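Local coordinates for protein 2',5'-phosphodiesterase 12 (Homo sapiens, PDB 4Z0V) that belongs to the endonuclease/exonuclease/phosphatase family, its DNase I-like domain preceded by an N-terminal domain of the E-set clan, at residues I19-L29 against R64-I73. Numbering follows the deposited sequence.
Sequences IMAGFPVCPKL and RVYTPSNADI
Pro68 presses its ring into the bend of 19-29: CG meets Ile19 CG2 at 3.8 Å, the two side chains crossing at about a right angle, and CD meets Val25 CG2. With Val25 CG1 anti to the backbone N (chi1 179°), CG2 sits beside that N, opposite the carbonyl carbon, where it meets the proline. Beyond Pro68, Ala21 CB touches Ile73 CG1; farther along, Pro24 CB packs on Val65 CG1 at 3.7 Å, while Thr67 CG2 lies against the Gly22-Phe23 peptide. Backbone bonds join the two segments. Val25 and Tyr66 form a single antiparallel hydrogen-bonded pair, Val25 N to Tyr66 O 2.8 Å and the longer Tyr66 N to Val25 O 3.3 Å, and Gly22 N, within the type II turn Met20-Phe23, donates to Pro68 O at 2.8 Å. At the polar edge the Arg64 side chain, extended from CG to NE, passes Pro27 obliquely. Leu29 CD1 lies over one face of the guanidinium, 3.4 Å from Arg64 NE, and Arg64 NH2 donates to Pro27 O at 3.2 Å, nearly along the C=O axis. Water 1 links NE to that same oxygen; a salt bridge from NH2 to Glu197 ties the group to helix 185-198 of the neighbouring domain. The arrangement is an isolated antiparallel beta bridge in the N-terminal E-set domain, flanked by a type II turn bonded to Pro68 O and, at the other end, an arginine-to-carbonyl bond.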
ATOM      1  N   ILE A  19      14.384 -15.838   5.838  1.00 15.37           N
ATOM      2  CA  ILE A  19      15.127 -14.816   6.555  1.00 14.00           C
ATOM      3  C   ILE A  19      16.374 -14.490   5.729  1.00 16.46           C
ATOM      4  O   ILE A  19      17.136 -15.406   5.411  1.00 16.35           O
ATOM      5  CB  ILE A  19      15.456 -15.287   8.000  1.00 15.79           C
ATOM      6  CG1 ILE A  19      14.165 -15.363   8.850  1.00 15.81           C
ATOM      7  CG2 ILE A  19      16.507 -14.360   8.635  1.00 15.79           C
ATOM      8  CD1 ILE A  19      14.312 -16.040  10.183  1.00 20.40           C
ATOM      9  N   MET A  20      16.587 -13.194   5.401  1.00 11.82           N
ATOM     10  CA  MET A  20      17.752 -12.770   4.622  1.00 12.86           C
ATOM     11  C   MET A  20      18.588 -11.759   5.344  1.00 15.01           C
ATOM     12  O   MET A  20      18.048 -10.870   6.019  1.00 13.63           O
ATOM     13  CB  MET A  20      17.333 -12.152   3.273  1.00 15.87           C
ATOM     14  CG  MET A  20      16.653 -13.115   2.385  1.00 22.11           C
ATOM     15  SD  MET A  20      16.219 -12.410   0.778  1.00 29.63           S
ATOM     16  CE  MET A  20      15.229 -11.232   1.221  1.00 21.87           C
ATOM     17  N   ALA A  21      19.911 -11.825   5.134  1.00 12.38           N
ATOM     18  CA  ALA A  21      20.840 -10.843   5.695  1.00 13.04           C
ATOM     19  C   ALA A  21      20.491  -9.448   5.176  1.00 16.28           C
ATOM     20  O   ALA A  21      20.254  -9.308   3.983  1.00 16.11           O
ATOM     21  CB  ALA A  21      22.264 -11.199   5.295  1.00 14.96           C
ATOM     22  N   GLY A  22      20.410  -8.465   6.066  1.00 13.32           N
ATOM     23  CA  GLY A  22      20.078  -7.090   5.691  1.00 13.88           C
ATOM     24  C   GLY A  22      18.601  -6.803   5.522  1.00 16.55           C
ATOM     25  O   GLY A  22      18.230  -5.663   5.198  1.00 16.48           O
ATOM     26  N   PHE A  23      17.745  -7.804   5.803  1.00 11.67           N
ATOM     27  CA  PHE A  23      16.278  -7.687   5.697  1.00 10.51           C
ATOM     28  C   PHE A  23      15.683  -7.878   7.072  1.00 16.27           C
ATOM     29  O   PHE A  23      16.033  -8.851   7.753  1.00 14.48           O
ATOM     30  CB  PHE A  23      15.681  -8.688   4.691  1.00 11.00           C
ATOM     31  CG  PHE A  23      15.971  -8.284   3.266  1.00 11.57           C
ATOM     32  CD1 PHE A  23      17.252  -8.418   2.735  1.00 13.83           C
ATOM     33  CD2 PHE A  23      14.986  -7.687   2.482  1.00 11.68           C
ATOM     34  CE1 PHE A  23      17.533  -7.995   1.437  1.00 14.49           C
ATOM     35  CE2 PHE A  23      15.268  -7.273   1.177  1.00 14.16           C
ATOM     36  CZ  PHE A  23      16.544  -7.399   0.676  1.00 13.77           C
ATOM     37  N   PRO A  24      14.816  -6.949   7.508  1.00 15.34           N
ATOM     38  CA  PRO A  24      14.275  -7.039   8.875  1.00 14.89           C
ATOM     39  C   PRO A  24      13.386  -8.248   9.081  1.00 18.29           C
ATOM     40  O   PRO A  24      12.544  -8.543   8.243  1.00 21.05           O
ATOM     41  CB  PRO A  24      13.486  -5.722   9.042  1.00 17.23           C
ATOM     42  CG  PRO A  24      13.143  -5.291   7.633  1.00 22.26           C
ATOM     43  CD  PRO A  24      14.351  -5.716   6.816  1.00 17.34           C
ATOM     44  N   VAL A  25      13.593  -8.954  10.208  1.00 14.06           N
ATOM     45  CA  VAL A  25      12.820 -10.120  10.640  1.00 13.41           C
ATOM     46  C   VAL A  25      11.739  -9.566  11.554  1.00 16.95           C
ATOM     47  O   VAL A  25      12.061  -9.063  12.642  1.00 13.83           O
ATOM     48  CB  VAL A  25      13.703 -11.188  11.355  1.00 15.54           C
ATOM     49  CG1 VAL A  25      12.846 -12.373  11.804  1.00 16.09           C
ATOM     50  CG2 VAL A  25      14.835 -11.662  10.450  1.00 14.94           C
ATOM     51  N   CYS A  26      10.482  -9.592  11.079  1.00 16.05           N
ATOM     52  CA  CYS A  26       9.347  -8.975  11.766  1.00 15.86           C
ATOM     53  C   CYS A  26       8.397 -10.039  12.286  1.00 18.14           C
ATOM     54  O   CYS A  26       7.568 -10.555  11.537  1.00 17.16           O
ATOM     55  CB  CYS A  26       8.640  -7.998  10.826  1.00 16.43           C
ATOM     56  SG  CYS A  26       9.745  -6.776  10.081  1.00 20.63           S
ATOM     57  N   PRO A  27       8.529 -10.416  13.565  1.00 14.33           N
ATOM     58  CA  PRO A  27       7.659 -11.468  14.089  1.00 14.03           C
ATOM     59  C   PRO A  27       6.208 -11.041  14.171  1.00 16.40           C
ATOM     60  O   PRO A  27       5.922  -9.882  14.469  1.00 15.63           O
ATOM     61  CB  PRO A  27       8.203 -11.720  15.504  1.00 16.63           C
ATOM     62  CG  PRO A  27       8.940 -10.488  15.879  1.00 21.01           C
ATOM     63  CD  PRO A  27       9.466  -9.916  14.590  1.00 15.65           C
ATOM     64  N   LYS A  28       5.304 -12.002  13.958  1.00 14.41           N
ATOM     65  CA  LYS A  28       3.887 -11.783  14.185  1.00 14.56           C
ATOM     66  C   LYS A  28       3.698 -12.000  15.669  1.00 21.85           C
ATOM     67  O   LYS A  28       4.174 -13.011  16.195  1.00 20.80           O
ATOM     68  CB  LYS A  28       3.034 -12.748  13.328  1.00 16.37           C
ATOM     69  CG  LYS A  28       1.526 -12.576  13.505  1.00 17.87           C
ATOM     70  CD  LYS A  28       0.831 -13.495  12.509  1.00 21.42           C
ATOM     71  CE  LYS A  28      -0.650 -13.502  12.640  1.00 44.20           C
ATOM     72  NZ  LYS A  28      -1.276 -14.280  11.540  1.00 51.85           N
ATOM     73  N   LEU A  29       3.156 -11.005  16.360  1.00 22.29           N
ATOM     74  CA  LEU A  29       2.862 -11.077  17.795  1.00 24.84           C
ATOM     75  C   LEU A  29       1.507 -10.521  18.012  1.00 33.89           C
ATOM     76  O   LEU A  29       1.315  -9.321  17.824  1.00 36.26           O
ATOM     77  CB  LEU A  29       3.840 -10.311  18.719  1.00 26.16           C
ATOM     78  CG  LEU A  29       5.250  -9.968  18.318  1.00 32.39           C
ATOM     79  CD1 LEU A  29       5.738  -8.852  19.182  1.00 33.39           C
ATOM     80  CD2 LEU A  29       6.176 -11.120  18.569  1.00 36.91           C
ATOM     81  N   ARG A  64      11.835  -5.767  19.070  1.00 16.16           N
ATOM     82  CA  ARG A  64      10.937  -6.732  18.448  1.00 14.91           C
ATOM     83  C   ARG A  64      11.515  -7.226  17.105  1.00 18.28           C
ATOM     84  O   ARG A  64      11.437  -8.411  16.796  1.00 18.13           O
ATOM     85  CB  ARG A  64       9.585  -6.043  18.247  1.00 18.14           C
ATOM     86  CG  ARG A  64       8.608  -6.826  17.407  1.00 21.07           C
ATOM     87  CD  ARG A  64       7.289  -6.076  17.346  1.00 22.50           C
ATOM     88  NE  ARG A  64       6.373  -6.813  16.485  1.00 24.72           N
ATOM     89  CZ  ARG A  64       5.058  -6.669  16.495  1.00 30.44           C
ATOM     90  NH1 ARG A  64       4.485  -5.805  17.325  1.00 19.69           N
ATOM     91  NH2 ARG A  64       4.305  -7.384  15.676  1.00 25.60           N
ATOM     92  N   VAL A  65      12.122  -6.309  16.343  1.00 14.37           N
ATOM     93  CA  VAL A  65      12.660  -6.571  14.998  1.00 12.80           C
ATOM     94  C   VAL A  65      14.148  -6.819  15.075  1.00 15.32           C
ATOM     95  O   VAL A  65      14.867  -6.142  15.816  1.00 16.59           O
ATOM     96  CB  VAL A  65      12.328  -5.364  14.062  1.00 17.30           C
ATOM     97  CG1 VAL A  65      12.915  -5.533  12.651  1.00 16.52           C
ATOM     98  CG2 VAL A  65      10.823  -5.174  13.972  1.00 17.83           C
ATOM     99  N   TYR A  66      14.611  -7.777  14.291  1.00 12.41           N
ATOM    100  CA  TYR A  66      16.043  -8.073  14.192  1.00 10.89           C
ATOM    101  C   TYR A  66      16.428  -8.055  12.732  1.00 13.91           C
ATOM    102  O   TYR A  66      15.782  -8.739  11.949  1.00 14.39           O
ATOM    103  CB  TYR A  66      16.332  -9.464  14.807  1.00 11.71           C
ATOM    104  CG  TYR A  66      17.785  -9.867  14.733  1.00 13.36           C
ATOM    105  CD1 TYR A  66      18.713  -9.371  15.643  1.00 16.18           C
ATOM    106  CD2 TYR A  66      18.242 -10.719  13.730  1.00 14.24           C
ATOM    107  CE1 TYR A  66      20.068  -9.694  15.544  1.00 18.60           C
ATOM    108  CE2 TYR A  66      19.585 -11.105  13.662  1.00 14.19           C
ATOM    109  CZ  TYR A  66      20.499 -10.559  14.550  1.00 18.87           C
ATOM    110  OH  TYR A  66      21.823 -10.924  14.500  1.00 20.11           O
ATOM    111  N   THR A  67      17.512  -7.352  12.366  1.00 10.98           N
ATOM    112  CA  THR A  67      18.012  -7.350  10.981  1.00 10.75           C
ATOM    113  C   THR A  67      19.316  -8.150  10.986  1.00 13.89           C
ATOM    114  O   THR A  67      20.327  -7.687  11.534  1.00 13.06           O
ATOM    115  CB  THR A  67      18.186  -5.921  10.418  1.00 17.29           C
ATOM    116  OG1 THR A  67      16.959  -5.232  10.558  1.00 16.64           O
ATOM    117  CG2 THR A  67      18.542  -5.920   8.933  1.00 17.06           C
ATOM    118  N   PRO A  68      19.334  -9.360  10.404  1.00 12.71           N
ATOM    119  CA  PRO A  68      20.577 -10.155  10.441  1.00 12.45           C
ATOM    120  C   PRO A  68      21.692  -9.507   9.647  1.00 16.32           C
ATOM    121  O   PRO A  68      21.424  -8.777   8.690  1.00 16.88           O
ATOM    122  CB  PRO A  68      20.179 -11.494   9.792  1.00 13.66           C
ATOM    123  CG  PRO A  68      18.691 -11.492   9.730  1.00 17.20           C
ATOM    124  CD  PRO A  68      18.259 -10.073   9.686  1.00 14.83           C
ATOM    125  N   SER A  69      22.930  -9.775  10.038  1.00 13.52           N
ATOM    126  CA  SER A  69      24.083  -9.251   9.296  1.00 14.39           C
ATOM    127  C   SER A  69      24.565 -10.338   8.327  1.00 18.16           C
ATOM    128  O   SER A  69      24.069 -11.467   8.391  1.00 16.61           O
ATOM    129  CB  SER A  69      25.192  -8.873  10.270  1.00 16.31           C
ATOM    130  OG  SER A  69      25.755 -10.044  10.827  1.00 23.12           O
ATOM    131  N   ASN A  70      25.597 -10.046   7.504  1.00 16.54           N
ATOM    132  CA  ASN A  70      26.177 -11.064   6.636  1.00 17.05           C
ATOM    133  C   ASN A  70      26.887 -12.130   7.463  1.00 21.13           C
ATOM    134  O   ASN A  70      26.923 -13.277   7.043  1.00 20.88           O
ATOM    135  CB  ASN A  70      27.137 -10.439   5.612  1.00 24.36           C
ATOM    136  CG  ASN A  70      26.445  -9.659   4.526  1.00 43.82           C
ATOM    137  OD1 ASN A  70      25.237  -9.788   4.299  1.00 32.19           O
ATOM    138  ND2 ASN A  70      27.200  -8.820   3.830  1.00 39.35           N
ATOM    139  N   ALA A  71      27.338 -11.785   8.684  1.00 17.71           N
ATOM    140  CA  ALA A  71      27.988 -12.730   9.587  1.00 18.59           C
ATOM    141  C   ALA A  71      27.006 -13.794  10.103  1.00 21.48           C
ATOM    142  O   ALA A  71      27.438 -14.836  10.589  1.00 21.71           O
ATOM    143  CB  ALA A  71      28.605 -11.992  10.765  1.00 19.83           C
ATOM    144  N   ASP A  72      25.697 -13.519  10.032  1.00 15.30           N
ATOM    145  CA  ASP A  72      24.676 -14.449  10.518  1.00 13.98           C
ATOM    146  C   ASP A  72      24.278 -15.469   9.453  1.00 15.40           C
ATOM    147  O   ASP A  72      23.492 -16.352   9.765  1.00 14.32           O
ATOM    148  CB  ASP A  72      23.403 -13.687  10.957  1.00 14.38           C
ATOM    149  CG  ASP A  72      23.581 -12.705  12.092  1.00 18.83           C
ATOM    150  OD1 ASP A  72      24.478 -12.927  12.943  1.00 17.68           O
ATOM    151  OD2 ASP A  72      22.780 -11.755  12.177  1.00 20.69           O
ATOM    152  N   ILE A  73      24.727 -15.312   8.184  1.00 13.96           N
ATOM    153  CA  ILE A  73      24.343 -16.260   7.120  1.00 13.60           C
ATOM    154  C   ILE A  73      24.755 -17.672   7.554  1.00 15.21           C
ATOM    155  O   ILE A  73      25.861 -17.847   8.045  1.00 15.50           O
ATOM    156  CB  ILE A  73      24.958 -15.867   5.743  1.00 16.56           C
ATOM    157  CG1 ILE A  73      24.275 -14.590   5.197  1.00 17.32           C
ATOM    158  CG2 ILE A  73      24.846 -17.025   4.724  1.00 17.71           C
ATOM    159  CD1 ILE A  73      25.040 -13.890   4.036  1.00 19.77           C
TER
HETATM  160  O   HOH W   1       7.260  -7.471  13.930  1.00 16.28           O
HETATM  161  O   HOH W   2       1.653  -8.987  14.908  1.00 25.41           O